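Local atomic coordinates of enolase (alpha proteobacterium BAL199, PDB entry 3UGV), a protein that probably catalyses a magnesium-dependent reaction that begins with proton abstraction next to a carboxylate, as in other members of the enolase superfamily. Residues F30-A35 / L90-S94; P45-R49 / L166-S170; L102-I107 / V135-L139; D200-I206 / R238-I242. One frame throughout, in Å; residues are numbered along the deposited sequence.

Contact 1 (F30-A35 / L90-S94); sequences FRKLTA and LHDMS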
loop_
_atom_site.group_PDB
_atom_site.type_symbol
_atom_site.label_atom_id
_atom_site.label_comp_id
_atom_site.label_asym_id
_atom_site.label_seq_id
_atom_site.Cartn_x
_atom_site.Cartn_y
_atom_site.Cartn_z
ATOM N N PHE F 30 -46.119 -5.234 18.120
ATOM C CA PHE F 30 -46.351 -3.970 17.433
ATOM C C PHE F 30 -47.794 -3.845 16.921
ATOM O O PHE F 30 -48.258 -4.680 16.145
ATOM C CB PHE F 30 -45.360 -3.890 16.270
ATOM C CG PHE F 30 -45.403 -2.605 15.490
ATOM C CD1 PHE F 30 -46.292 -2.444 14.437
ATOM C CD2 PHE F 30 -44.518 -1.583 15.773
ATOM C CE1 PHE F 30 -46.319 -1.266 13.702
ATOM C CE2 PHE F 30 -44.534 -0.402 15.036
ATOM C CZ PHE F 30 -45.437 -0.244 14.003
ATOM N N ARG F 31 -48.501 -2.803 17.353
ATOM C CA ARG F 31 -49.822 -2.505 16.797
ATOM C C ARG F 31 -49.783 -1.428 15.705
ATOM O O ARG F 31 -50.185 -1.672 14.567
ATOM C CB ARG F 31 -50.816 -2.099 17.887
ATOM C CG ARG F 31 -52.189 -1.722 17.323
ATOM C CD ARG F 31 -53.080 -1.047 18.352
ATOM N NE ARG F 31 -53.668 -2.014 19.270
ATOM C CZ ARG F 31 -53.859 -1.789 20.565
ATOM N NH1 ARG F 31 -53.502 -0.625 21.102
ATOM N NH2 ARG F 31 -54.403 -2.732 21.325
ATOM N N LYS F 32 -49.320 -0.234 16.056
ATOM C CA LYS F 32 -49.208 0.845 15.076
ATOM C C LYS F 32 -48.258 1.977 15.486
ATOM O O LYS F 32 -47.876 2.107 16.654
ATOM C CB LYS F 32 -50.588 1.416 14.741
ATOM C CG LYS F 32 -51.279 2.111 15.892
ATOM C CD LYS F 32 -52.281 3.132 15.361
ATOM C CE LYS F 32 -53.171 3.687 16.467
ATOM N NZ LYS F 32 -53.906 4.902 16.015
ATOM N N LEU F 33 -47.883 2.794 14.507
ATOM C CA LEU F 33 -47.000 3.927 14.741
ATOM C C LEU F 33 -47.654 5.198 14.209
ATOM O O LEU F 33 -48.178 5.220 13.096
ATOM C CB LEU F 33 -45.641 3.683 14.073
ATOM C CG LEU F 33 -44.663 4.846 13.904
ATOM C CD1 LEU F 33 -43.247 4.334 13.765
ATOM C CD2 LEU F 33 -45.035 5.688 12.702
ATOM N N THR F 34 -47.642 6.253 15.013
ATOM C CA THR F 34 -48.178 7.532 14.565
ATOM C C THR F 34 -47.079 8.587 14.480
ATOM O O THR F 34 -46.281 8.744 15.403
ATOM C CB THR F 34 -49.299 8.032 15.476
ATOM O OG1 THR F 34 -50.382 7.097 15.452
ATOM C CG2 THR F 34 -49.799 9.369 14.992
ATOM N N ALA F 35 -47.044 9.296 13.356
ATOM C CA ALA F 35 -46.059 10.343 13.129
ATOM C C ALA F 35 -46.744 11.685 12.914
ATOM O O ALA F 35 -47.605 11.822 12.038
ATOM C CB ALA F 35 -45.178 9.998 11.939
ATOM N N LEU F 90 -43.223 6.626 7.104
ATOM C CA LEU F 90 -43.365 6.080 8.446
ATOM C C LEU F 90 -44.673 5.308 8.591
ATOM O O LEU F 90 -44.697 4.238 9.188
ATOM C CB LEU F 90 -43.278 7.189 9.497
ATOM C CG LEU F 90 -41.872 7.728 9.739
ATOM C CD1 LEU F 90 -41.912 8.945 10.641
ATOM C CD2 LEU F 90 -40.982 6.646 10.319
ATOM N N HIS F 91 -45.754 5.845 8.035
ATOM C CA HIS F 91 -47.050 5.177 8.116
ATOM C C HIS F 91 -47.076 3.908 7.266
ATOM O O HIS F 91 -47.773 2.946 7.590
ATOM C CB HIS F 91 -48.184 6.135 7.745
ATOM C CG HIS F 91 -48.431 7.200 8.774
ATOM N ND1 HIS F 91 -49.217 8.308 8.529
ATOM C CD2 HIS F 91 -48.002 7.320 10.053
ATOM C CE1 HIS F 91 -49.256 9.065 9.613
ATOM N NE2 HIS F 91 -48.529 8.488 10.552
ATOM N N ASP F 92 -46.292 3.904 6.192
ATOM C CA ASP F 92 -46.153 2.721 5.352
ATOM C C ASP F 92 -45.407 1.610 6.080
ATOM O O ASP F 92 -45.658 0.430 5.844
ATOM C CB ASP F 92 -45.418 3.058 4.053
ATOM C CG ASP F 92 -46.362 3.320 2.898
ATOM O OD1 ASP F 92 -47.504 2.809 2.935
ATOM O OD2 ASP F 92 -45.952 4.029 1.947
ATOM N N MET F 93 -44.468 1.983 6.945
ATOM C CA MET F 93 -43.750 0.988 7.737
ATOM C C MET F 93 -44.678 0.467 8.820
ATOM O O MET F 93 -44.658 -0.716 9.161
ATOM C CB MET F 93 -42.472 1.569 8.346
ATOM C CG MET F 93 -41.303 1.625 7.381
ATOM S SD MET F 93 -39.956 2.706 7.940
ATOM C CE MET F 93 -38.801 2.556 6.573
ATOM N N SER F 94 -45.506 1.361 9.348
ATOM C CA SER F 94 -46.498 0.971 10.336
ATOM C C SER F 94 -47.419 -0.125 9.772
ATOM O O SER F 94 -47.610 -1.167 10.408
ATOM C CB SER F 94 -47.298 2.189 10.804
ATOM O OG SER F 94 -48.214 1.838 11.834
#

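Contact 2 (P45-R49 / L166-S170); sequences PVTAR and LWLKS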
loop_
_atom_site.group_PDB
_atom_site.type_symbol
_atom_site.label_atom_id
_atom_site.label_comp_id
_atom_site.label_asym_id
_atom_site.label_seq_id
_atom_site.Cartn_x
_atom_site.Cartn_y
_atom_site.Cartn_z
ATOM N N PRO F 45 -31.968 31.994 15.746
ATOM C CA PRO F 45 -32.077 31.497 14.368
ATOM C C PRO F 45 -30.730 31.082 13.761
ATOM O O PRO F 45 -29.723 31.770 13.939
ATOM C CB PRO F 45 -32.667 32.694 13.610
ATOM C CG PRO F 45 -32.254 33.884 14.415
ATOM C CD PRO F 45 -32.299 33.424 15.848
ATOM N N VAL F 46 -30.727 29.952 13.058
ATOM C CA VAL F 46 -29.568 29.517 12.287
ATOM C C VAL F 46 -29.167 30.631 11.316
ATOM O O VAL F 46 -29.950 31.021 10.456
ATOM C CB VAL F 46 -29.878 28.228 11.486
ATOM C CG1 VAL F 46 -28.690 27.841 10.618
ATOM C CG2 VAL F 46 -30.289 27.078 12.419
ATOM N N THR F 47 -27.958 31.159 11.466
ATOM C CA THR F 47 -27.485 32.231 10.591
ATOM C C THR F 47 -26.221 31.798 9.850
ATOM O O THR F 47 -25.107 31.911 10.374
ATOM C CB THR F 47 -27.213 33.543 11.372
ATOM O OG1 THR F 47 -28.416 33.981 12.017
ATOM C CG2 THR F 47 -26.708 34.642 10.435
ATOM N N ALA F 48 -26.405 31.276 8.640
ATOM C CA ALA F 48 -25.284 30.920 7.778
ATOM C C ALA F 48 -24.937 32.105 6.882
ATOM O O ALA F 48 -25.450 33.210 7.079
ATOM C CB ALA F 48 -25.613 29.687 6.945
ATOM N N ARG F 49 -24.063 31.882 5.905
ATOM C CA ARG F 49 -23.692 32.936 4.967
ATOM C C ARG F 49 -24.713 33.014 3.828
ATOM O O ARG F 49 -24.948 34.082 3.255
ATOM C CB ARG F 49 -22.291 32.684 4.405
ATOM C CG ARG F 49 -21.540 33.954 4.041
ATOM C CD ARG F 49 -20.608 33.735 2.866
ATOM N NE ARG F 49 -21.061 34.458 1.677
ATOM C CZ ARG F 49 -21.579 33.882 0.598
ATOM N NH1 ARG F 49 -21.708 32.563 0.544
ATOM N NH2 ARG F 49 -21.963 34.623 -0.434
ATOM N N LEU F 166 -23.745 30.647 18.301
ATOM C CA LEU F 166 -22.475 31.097 17.734
ATOM C C LEU F 166 -22.471 30.913 16.213
ATOM O O LEU F 166 -21.513 30.375 15.629
ATOM C CB LEU F 166 -21.287 30.380 18.385
ATOM C CG LEU F 166 -21.292 30.413 19.922
ATOM C CD1 LEU F 166 -20.008 29.827 20.493
ATOM C CD2 LEU F 166 -21.486 31.844 20.414
ATOM N N TRP F 167 -23.556 31.367 15.586
ATOM C CA TRP F 167 -23.690 31.335 14.130
ATOM C C TRP F 167 -22.892 32.488 13.530
ATOM O O TRP F 167 -22.119 33.123 14.240
ATOM C CB TRP F 167 -25.164 31.373 13.711
ATOM C CG TRP F 167 -25.853 30.083 14.010
ATOM C CD1 TRP F 167 -26.747 29.832 15.013
ATOM C CD2 TRP F 167 -25.664 28.845 13.322
ATOM N NE1 TRP F 167 -27.132 28.514 14.981
ATOM C CE2 TRP F 167 -26.480 27.889 13.950
ATOM C CE3 TRP F 167 -24.886 28.456 12.226
ATOM C CZ2 TRP F 167 -26.549 26.571 13.512
ATOM C CZ3 TRP F 167 -24.948 27.153 11.801
ATOM C CH2 TRP F 167 -25.773 26.222 12.444
ATOM N N LEU F 168 -23.062 32.751 12.234
ATOM C CA LEU F 168 -22.145 33.654 11.519
ATOM C C LEU F 168 -22.452 35.143 11.671
ATOM O O LEU F 168 -22.487 35.878 10.687
ATOM C CB LEU F 168 -22.019 33.264 10.034
ATOM C CG LEU F 168 -21.497 31.829 9.802
ATOM C CD1 LEU F 168 -21.036 31.578 8.356
ATOM C CD2 LEU F 168 -20.369 31.496 10.774
ATOM N N LYS F 169 -22.656 35.577 12.913
ATOM C CA LYS F 169 -22.854 36.989 13.235
ATOM C C LYS F 169 -21.511 37.672 13.483
ATOM O O LYS F 169 -20.455 37.087 13.240
ATOM C CB LYS F 169 -23.767 37.124 14.452
ATOM C CG LYS F 169 -25.139 36.468 14.240
ATOM C CD LYS F 169 -26.049 36.657 15.438
ATOM C CE LYS F 169 -25.468 35.990 16.679
ATOM N NZ LYS F 169 -26.299 36.250 17.894
ATOM N N SER F 170 -21.541 38.910 13.955
ATOM C CA SER F 170 -20.309 39.673 14.156
ATOM C C SER F 170 -19.551 39.146 15.369
ATOM O O SER F 170 -20.156 38.560 16.275
ATOM C CB SER F 170 -20.636 41.146 14.393
ATOM O OG SER F 170 -21.250 41.312 15.667
#

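Contact 3 (L102-I107 / V135-L139); sequences LAPAEI and VWDAL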
loop_
_atom_site.group_PDB
_atom_site.type_symbol
_atom_site.label_atom_id
_atom_site.label_comp_id
_atom_site.label_asym_id
_atom_site.label_seq_id
_atom_site.Cartn_x
_atom_site.Cartn_y
_atom_site.Cartn_z
ATOM N N LEU F 102 -42.433 -6.713 18.550
ATOM C CA LEU F 102 -41.782 -5.431 18.757
ATOM C C LEU F 102 -40.326 -5.710 19.120
ATOM O O LEU F 102 -39.943 -5.633 20.288
ATOM C CB LEU F 102 -42.483 -4.666 19.879
ATOM C CG LEU F 102 -42.363 -3.144 19.985
ATOM C CD1 LEU F 102 -41.052 -2.749 20.609
ATOM C CD2 LEU F 102 -42.567 -2.479 18.629
ATOM N N ALA F 103 -39.529 -6.052 18.107
ATOM C CA ALA F 103 -38.129 -6.421 18.288
ATOM C C ALA F 103 -37.233 -5.560 17.404
ATOM O O ALA F 103 -37.204 -5.749 16.190
ATOM C CB ALA F 103 -37.931 -7.889 17.961
ATOM N N PRO F 104 -36.489 -4.618 18.021
ATOM C CA PRO F 104 -35.715 -3.590 17.312
ATOM C C PRO F 104 -34.896 -4.170 16.178
ATOM O O PRO F 104 -35.023 -3.734 15.039
ATOM C CB PRO F 104 -34.781 -3.049 18.397
ATOM C CG PRO F 104 -35.539 -3.211 19.639
ATOM C CD PRO F 104 -36.360 -4.481 19.482
ATOM N N ALA F 105 -34.072 -5.158 16.496
ATOM C CA ALA F 105 -33.140 -5.714 15.531
ATOM C C ALA F 105 -33.826 -6.371 14.335
ATOM O O ALA F 105 -33.375 -6.221 13.199
ATOM C CB ALA F 105 -32.205 -6.681 16.213
ATOM N N GLU F 106 -34.911 -7.095 14.583
ATOM C CA GLU F 106 -35.635 -7.724 13.487
ATOM C C GLU F 106 -36.281 -6.653 12.625
ATOM O O GLU F 106 -36.311 -6.753 11.402
ATOM C CB GLU F 106 -36.673 -8.718 14.013
ATOM C CG GLU F 106 -36.036 -9.858 14.805
ATOM C CD GLU F 106 -36.994 -10.988 15.146
ATOM O OE1 GLU F 106 -38.193 -10.907 14.786
ATOM O OE2 GLU F 106 -36.533 -11.965 15.782
ATOM N N ILE F 107 -36.773 -5.611 13.280
ATOM C CA ILE F 107 -37.459 -4.531 12.597
ATOM C C ILE F 107 -36.504 -3.665 11.774
ATOM O O ILE F 107 -36.839 -3.242 10.673
ATOM C CB ILE F 107 -38.215 -3.661 13.601
ATOM C CG1 ILE F 107 -39.384 -4.448 14.196
ATOM C CG2 ILE F 107 -38.685 -2.386 12.946
ATOM C CD1 ILE F 107 -40.262 -3.640 15.150
ATOM N N VAL F 135 -38.978 2.218 18.831
ATOM C CA VAL F 135 -39.130 0.818 19.199
ATOM C C VAL F 135 -38.217 0.438 20.368
ATOM O O VAL F 135 -38.589 -0.349 21.237
ATOM C CB VAL F 135 -38.896 -0.099 17.982
ATOM C CG1 VAL F 135 -38.653 -1.528 18.416
ATOM C CG2 VAL F 135 -40.088 -0.023 17.064
ATOM N N TRP F 136 -37.023 1.006 20.400
ATOM C CA TRP F 136 -36.119 0.711 21.494
ATOM C C TRP F 136 -36.655 1.346 22.767
ATOM O O TRP F 136 -36.483 0.799 23.855
ATOM C CB TRP F 136 -34.717 1.247 21.214
ATOM C CG TRP F 136 -33.807 0.302 20.494
ATOM C CD1 TRP F 136 -33.433 0.370 19.183
ATOM C CD2 TRP F 136 -33.132 -0.837 21.046
ATOM N NE1 TRP F 136 -32.581 -0.658 18.881
ATOM C CE2 TRP F 136 -32.371 -1.412 20.006
ATOM C CE3 TRP F 136 -33.098 -1.427 22.312
ATOM C CZ2 TRP F 136 -31.581 -2.548 20.195
ATOM C CZ3 TRP F 136 -32.310 -2.564 22.499
ATOM C CH2 TRP F 136 -31.564 -3.107 21.447
ATOM N N ASP F 137 -37.284 2.512 22.634
ATOM C CA ASP F 137 -37.872 3.163 23.795
ATOM C C ASP F 137 -38.987 2.291 24.336
ATOM O O ASP F 137 -39.098 2.104 25.545
ATOM C CB ASP F 137 -38.407 4.563 23.473
ATOM C CG ASP F 137 -39.129 5.196 24.659
ATOM O OD1 ASP F 137 -38.467 5.498 25.680
ATOM O OD2 ASP F 137 -40.359 5.387 24.571
ATOM N N ALA F 138 -39.810 1.755 23.441
ATOM C CA ALA F 138 -40.889 0.851 23.854
ATOM C C ALA F 138 -40.363 -0.405 24.573
ATOM O O ALA F 138 -40.871 -0.780 25.623
ATOM C CB ALA F 138 -41.778 0.477 22.660
ATOM N N LEU F 139 -39.334 -1.037 24.011
ATOM C CA LEU F 139 -38.739 -2.225 24.614
ATOM C C LEU F 139 -38.198 -1.916 26.002
ATOM O O LEU F 139 -38.356 -2.700 26.924
ATOM C CB LEU F 139 -37.626 -2.784 23.716
ATOM C CG LEU F 139 -36.932 -4.074 24.145
ATOM C CD1 LEU F 139 -37.874 -5.279 24.078
ATOM C CD2 LEU F 139 -35.721 -4.308 23.258
#

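Contact 4 (D200-I206 / R238-I242); sequences DDPAVDI and RTRQI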
loop_
_atom_site.group_PDB
_atom_site.type_symbol
_atom_site.label_atom_id
_atom_site.label_comp_id
_atom_site.label_asym_id
_atom_site.label_seq_id
_atom_site.Cartn_x
_atom_site.Cartn_y
_atom_site.Cartn_z
ATOM N N ASP F 200 -17.244 35.314 4.787
ATOM C CA ASP F 200 -16.588 35.689 3.537
ATOM C C ASP F 200 -15.124 36.019 3.751
ATOM O O ASP F 200 -14.271 35.633 2.957
ATOM C CB ASP F 200 -17.293 36.882 2.891
ATOM C CG ASP F 200 -18.641 36.509 2.308
ATOM O OD1 ASP F 200 -18.702 35.506 1.564
ATOM O OD2 ASP F 200 -19.637 37.209 2.600
ATOM N N ASP F 201 -14.839 36.758 4.814
ATOM C CA ASP F 201 -13.468 37.094 5.186
ATOM C C ASP F 201 -13.012 36.180 6.327
ATOM O O ASP F 201 -13.473 36.318 7.461
ATOM C CB ASP F 201 -13.387 38.557 5.631
ATOM C CG ASP F 201 -11.952 39.024 5.901
ATOM O OD1 ASP F 201 -10.995 38.226 5.762
ATOM O OD2 ASP F 201 -11.786 40.212 6.256
ATOM N N PRO F 202 -12.107 35.242 6.025
ATOM C CA PRO F 202 -11.505 34.309 6.990
ATOM C C PRO F 202 -10.940 35.022 8.222
ATOM O O PRO F 202 -10.965 34.479 9.327
ATOM C CB PRO F 202 -10.337 33.717 6.214
ATOM C CG PRO F 202 -10.661 33.937 4.799
ATOM C CD PRO F 202 -11.459 35.174 4.709
ATOM N N ALA F 203 -10.426 36.231 8.028
ATOM C CA ALA F 203 -9.830 36.973 9.125
ATOM C C ALA F 203 -10.887 37.213 10.183
ATOM O O ALA F 203 -10.575 37.282 11.360
ATOM C CB ALA F 203 -9.254 38.309 8.637
ATOM N N VAL F 204 -12.141 37.340 9.759
ATOM C CA VAL F 204 -13.208 37.627 10.704
ATOM C C VAL F 204 -13.609 36.372 11.489
ATOM O O VAL F 204 -14.037 36.462 12.637
ATOM C CB VAL F 204 -14.413 38.299 10.016
ATOM C CG1 VAL F 204 -15.454 38.691 11.037
ATOM C CG2 VAL F 204 -13.956 39.536 9.254
ATOM N N ASP F 205 -13.459 35.201 10.880
ATOM C CA ASP F 205 -13.680 33.942 11.602
ATOM C C ASP F 205 -12.723 33.861 12.786
ATOM O O ASP F 205 -13.106 33.525 13.902
ATOM C CB ASP F 205 -13.419 32.734 10.691
ATOM C CG ASP F 205 -14.606 32.368 9.829
ATOM O OD1 ASP F 205 -15.754 32.669 10.211
ATOM O OD2 ASP F 205 -14.386 31.755 8.765
ATOM N N ILE F 206 -11.462 34.162 12.518
ATOM C CA ILE F 206 -10.414 34.064 13.517
ATOM C C ILE F 206 -10.648 35.121 14.592
ATOM O O ILE F 206 -10.493 34.875 15.785
ATOM C CB ILE F 206 -9.038 34.265 12.846
ATOM C CG1 ILE F 206 -8.677 33.015 12.033
ATOM C CG2 ILE F 206 -7.963 34.605 13.877
ATOM C CD1 ILE F 206 -7.476 33.192 11.158
ATOM N N ARG F 238 -7.950 27.733 4.560
ATOM C CA ARG F 238 -8.599 28.205 5.775
ATOM C C ARG F 238 -8.334 27.332 6.989
ATOM O O ARG F 238 -8.144 27.860 8.092
ATOM C CB ARG F 238 -10.087 28.401 5.570
ATOM C CG ARG F 238 -10.448 29.533 4.617
ATOM C CD ARG F 238 -11.943 29.447 4.413
ATOM N NE ARG F 238 -12.503 30.574 3.691
ATOM C CZ ARG F 238 -13.409 31.399 4.199
ATOM N NH1 ARG F 238 -13.846 31.236 5.447
ATOM N NH2 ARG F 238 -13.858 32.400 3.460
ATOM N N THR F 239 -8.309 26.010 6.806
ATOM C CA THR F 239 -8.008 25.154 7.949
ATOM C C THR F 239 -6.551 25.355 8.376
ATOM O O THR F 239 -6.239 25.313 9.549
ATOM C CB THR F 239 -8.288 23.657 7.711
ATOM O OG1 THR F 239 -7.439 23.174 6.671
ATOM C CG2 THR F 239 -9.781 23.405 7.374
ATOM N N ARG F 240 -5.662 25.573 7.421
ATOM C CA ARG F 240 -4.281 25.811 7.782
ATOM C C ARG F 240 -4.175 27.074 8.669
ATOM O O ARG F 240 -3.406 27.112 9.633
ATOM C CB ARG F 240 -3.427 25.936 6.529
ATOM C CG ARG F 240 -1.981 26.294 6.821
ATOM C CD ARG F 240 -1.232 26.583 5.531
ATOM N NE ARG F 240 0.174 26.859 5.774
ATOM C CZ ARG F 240 1.067 27.092 4.820
ATOM N NH1 ARG F 240 0.718 27.072 3.537
ATOM N NH2 ARG F 240 2.318 27.330 5.154
ATOM N N GLN F 241 -4.976 28.086 8.356
ATOM C CA GLN F 241 -4.903 29.355 9.069
ATOM C C GLN F 241 -5.288 29.188 10.518
ATOM O O GLN F 241 -4.823 29.943 11.360
ATOM C CB GLN F 241 -5.842 30.389 8.467
ATOM C CG GLN F 241 -5.396 31.038 7.199
ATOM C CD GLN F 241 -6.400 32.085 6.764
ATOM O OE1 GLN F 241 -6.904 32.846 7.592
ATOM N NE2 GLN F 241 -6.724 32.106 5.472
ATOM N N ILE F 242 -6.154 28.220 10.807
ATOM C CA ILE F 242 -6.626 28.032 12.177
ATOM C C ILE F 242 -6.017 26.849 12.906
ATOM O O ILE F 242 -6.377 26.577 14.068
ATOM C CB ILE F 242 -8.156 27.887 12.261
ATOM C CG1 ILE F 242 -8.643 26.760 11.353
ATOM C CG2 ILE F 242 -8.850 29.195 11.918
ATOM C CD1 ILE F 242 -10.151 26.570 11.420
HETATM O O HOH W 1 -12.122 30.361 7.745
#

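Contact 1 (F30-A35 / L90-S94)
Leu33 lays its CD2 branch against the start of segment 90-94, crossing the Leu90 side chain obliquely with CD2 4.0 Å from Leu90 CB. Two residues on along the strand, the Ala35 methyl meets the tip of the same Leu90, Ala35 CB lying 3.7 Å from Leu90 CD1. Two side chains of the helix also grip the strand backbone. Ser94 OG, turned anti to its own amide (chi1 -176°), accepts the Leu33 N-H at 2.9 Å, and His91 NE2 accepts the Ala35 N-H at 3.3 Å. The second bond arrives close to the imidazole plane, and with NE2 as acceptor the ring proton probably sits on ND1. Strand 30-47 is an outermost strand of the antiparallel sheet in the N-terminal capping domain of the mandelate racemase/muconate lactonizing enzyme family. The backbones of Lys32 and Thr34 hydrogen-bond to those of Glu64 and Asp62 in strand 52-65, while the amides of Leu33 and Ala35 are taken up by segment 90-94 of helix 83-97, almost antiparallel to segment 30-35 (174°), the two segment axes 7.6 Å apart at closest. Arg31 and Lys32 both face Glu64, a classic beta bulge at the start of this pairing. At that end the Phe30 ring presents its edge to the helix backbone, Phe30 CE1 being 3.5 Å from Ser94 O. Asp92 is directed instead to a second subunit, where it forms a salt bridge with Lys84.

Contact 2 (P45-R49 / L166-S170)
The indole of Trp167 lies flat beneath the backbone of Val46 and Thr47, one face taking the Val46 side chain as well. This joins the tip of the hairpin between strands 30-47 and 52-65, part of the capping domain, to the loop that follows strand 157-162 of the barrel domain. In this family a capping-domain loop commonly closes over the barrel mouth, and the position here is consistent with that role, the Trp167 side chain being about 8 Å from a bound magnesium ion. Val46 CG1 stands almost straight above the six-membered ring, 3.8 Å from its centroid and 9° off the normal, a CH-pi contact. Over the pyrrole part the same face meets main chain, with Thr47 N 3.5 Å from Trp167 CG. With CG beside its backbone N (chi1 -72°), Trp167 brings one indole face against Val46 and Thr47. Trp167 NE1, 3.8 Å from Val46 CA, is buried with no hydrogen-bond partner in the model. Arg196 adds a cation-pi contact to the indole. Beyond the ring Leu168 takes over as the centre of an inverse gamma turn; its CD1 touches Arg49 N at 3.9 Å, whereas the poorly ordered Arg49 guanidinium is engaged by Asp200. The two backbones are pinned by one nearly straight bond, in which Leu168 N donates to Thr47 O at 2.9 Å in the carbonyl plane.

Contact 3 (L102-I107 / V135-L139)
Pro104 is the main bump of this contact, its ring wedged into a hollow formed by Val135, Trp136 and Leu139 on helix 123-142. The packing belongs to the helical part of the N-terminal capping domain, where the first turn of helix 104-114, with Ala103 at its N-cap position, abuts the side of the longer helix. The floor of the hollow is the Trp136 indole: Pro104 CB sits over its face, 3.5 Å from the centroid of the five-membered ring and 22° off the normal, a CH-pi contact with the two side chains about perpendicular. Leu139 CD2 forms another wall, 3.8 Å from Pro104 CG. Val135 supplies the answering bump. With its CG1 anti to the backbone N (chi1 163°), that methyl enters the notch between Pro104 and Leu102, 3.7 Å from Pro104 CG and a tight 3.5 Å from Leu102 CD1. The leucine slides past the valine in the opposite direction, and its CD1 also covers the small Ala138, whose CB lies 3.9 Å away. Trp136 NE1 is satisfied by Ser308 OG, so the tryptophan also reaches the barrel domain, and a third subunit packs its Leu151 on the same side chain. The second methyl, Val135 CG2, rests 3.8 Å from Leu102 CD2 and meets Ile107 CD1 tip to tip at 4.1 Å.

Contact 4 (D200-I206 / R238-I242)
Arg238 reaches over Pro202 with its chain extended from CG to NE, so that Pro202 CG stands over the centre of one guanidinium face, 3.8 Å from Arg238 CZ. Asp205 comes instead at the guanidinium edge, in a long salt bridge of 3.4 Å between its OD2 and Arg238 NH1, the two planes 66° apart. A water reinforces the pair, donating to Asp205 OD2 at 2.8 Å and accepting a weak bond from Arg238 NH1. Both groups are held from outside as well: Arg199 O accepts from Arg238 NH2, while the Arg199 side chain makes a salt bridge to Asp205 OD1. Arg240 turns elsewhere, to Asp244 of a fourth subunit. Gln241, its chain extended, crosses Ile206 at about a right angle, Gln241 OE1 3.6 Å from Ile206 CD1 and also near Pro202. At Ile242 the contact becomes purely apolar, Ile242 CG2 meeting Ile206 CG1 at 3.8 Å. The axes of segments 202-206 and 238-242 come within 10.8 Å and cross at -33°, and Asp201 caps the N terminus of the first helix through Ala203 N. Successive helices joined through strand 221-225 and packed side by side in this way are the outer layer of the enolase-superfamily beta/alpha barrel.

How the contacts relate
From the N terminus, strand 30-47 serves two contacts: its start is tied to helix 83-97 in contact 1, its end to the loop at 166-170 in contact 2. Their segments alternate along the chain, so the two loops cross. Contact 3 opens after contact 1 has closed and lies wholly within the span bridged by contact 2. Contacts 1 and 3 adjoin in the capping domain, Phe30 CD2 being 3.6 Å from Leu102 CD2. Contact 2 joins that domain to the barrel, and contact 4 follows later, pairing two barrel helices. Contacts 2 and 4 meet where Arg49, though poorly ordered, forms a salt bridge with Asp200.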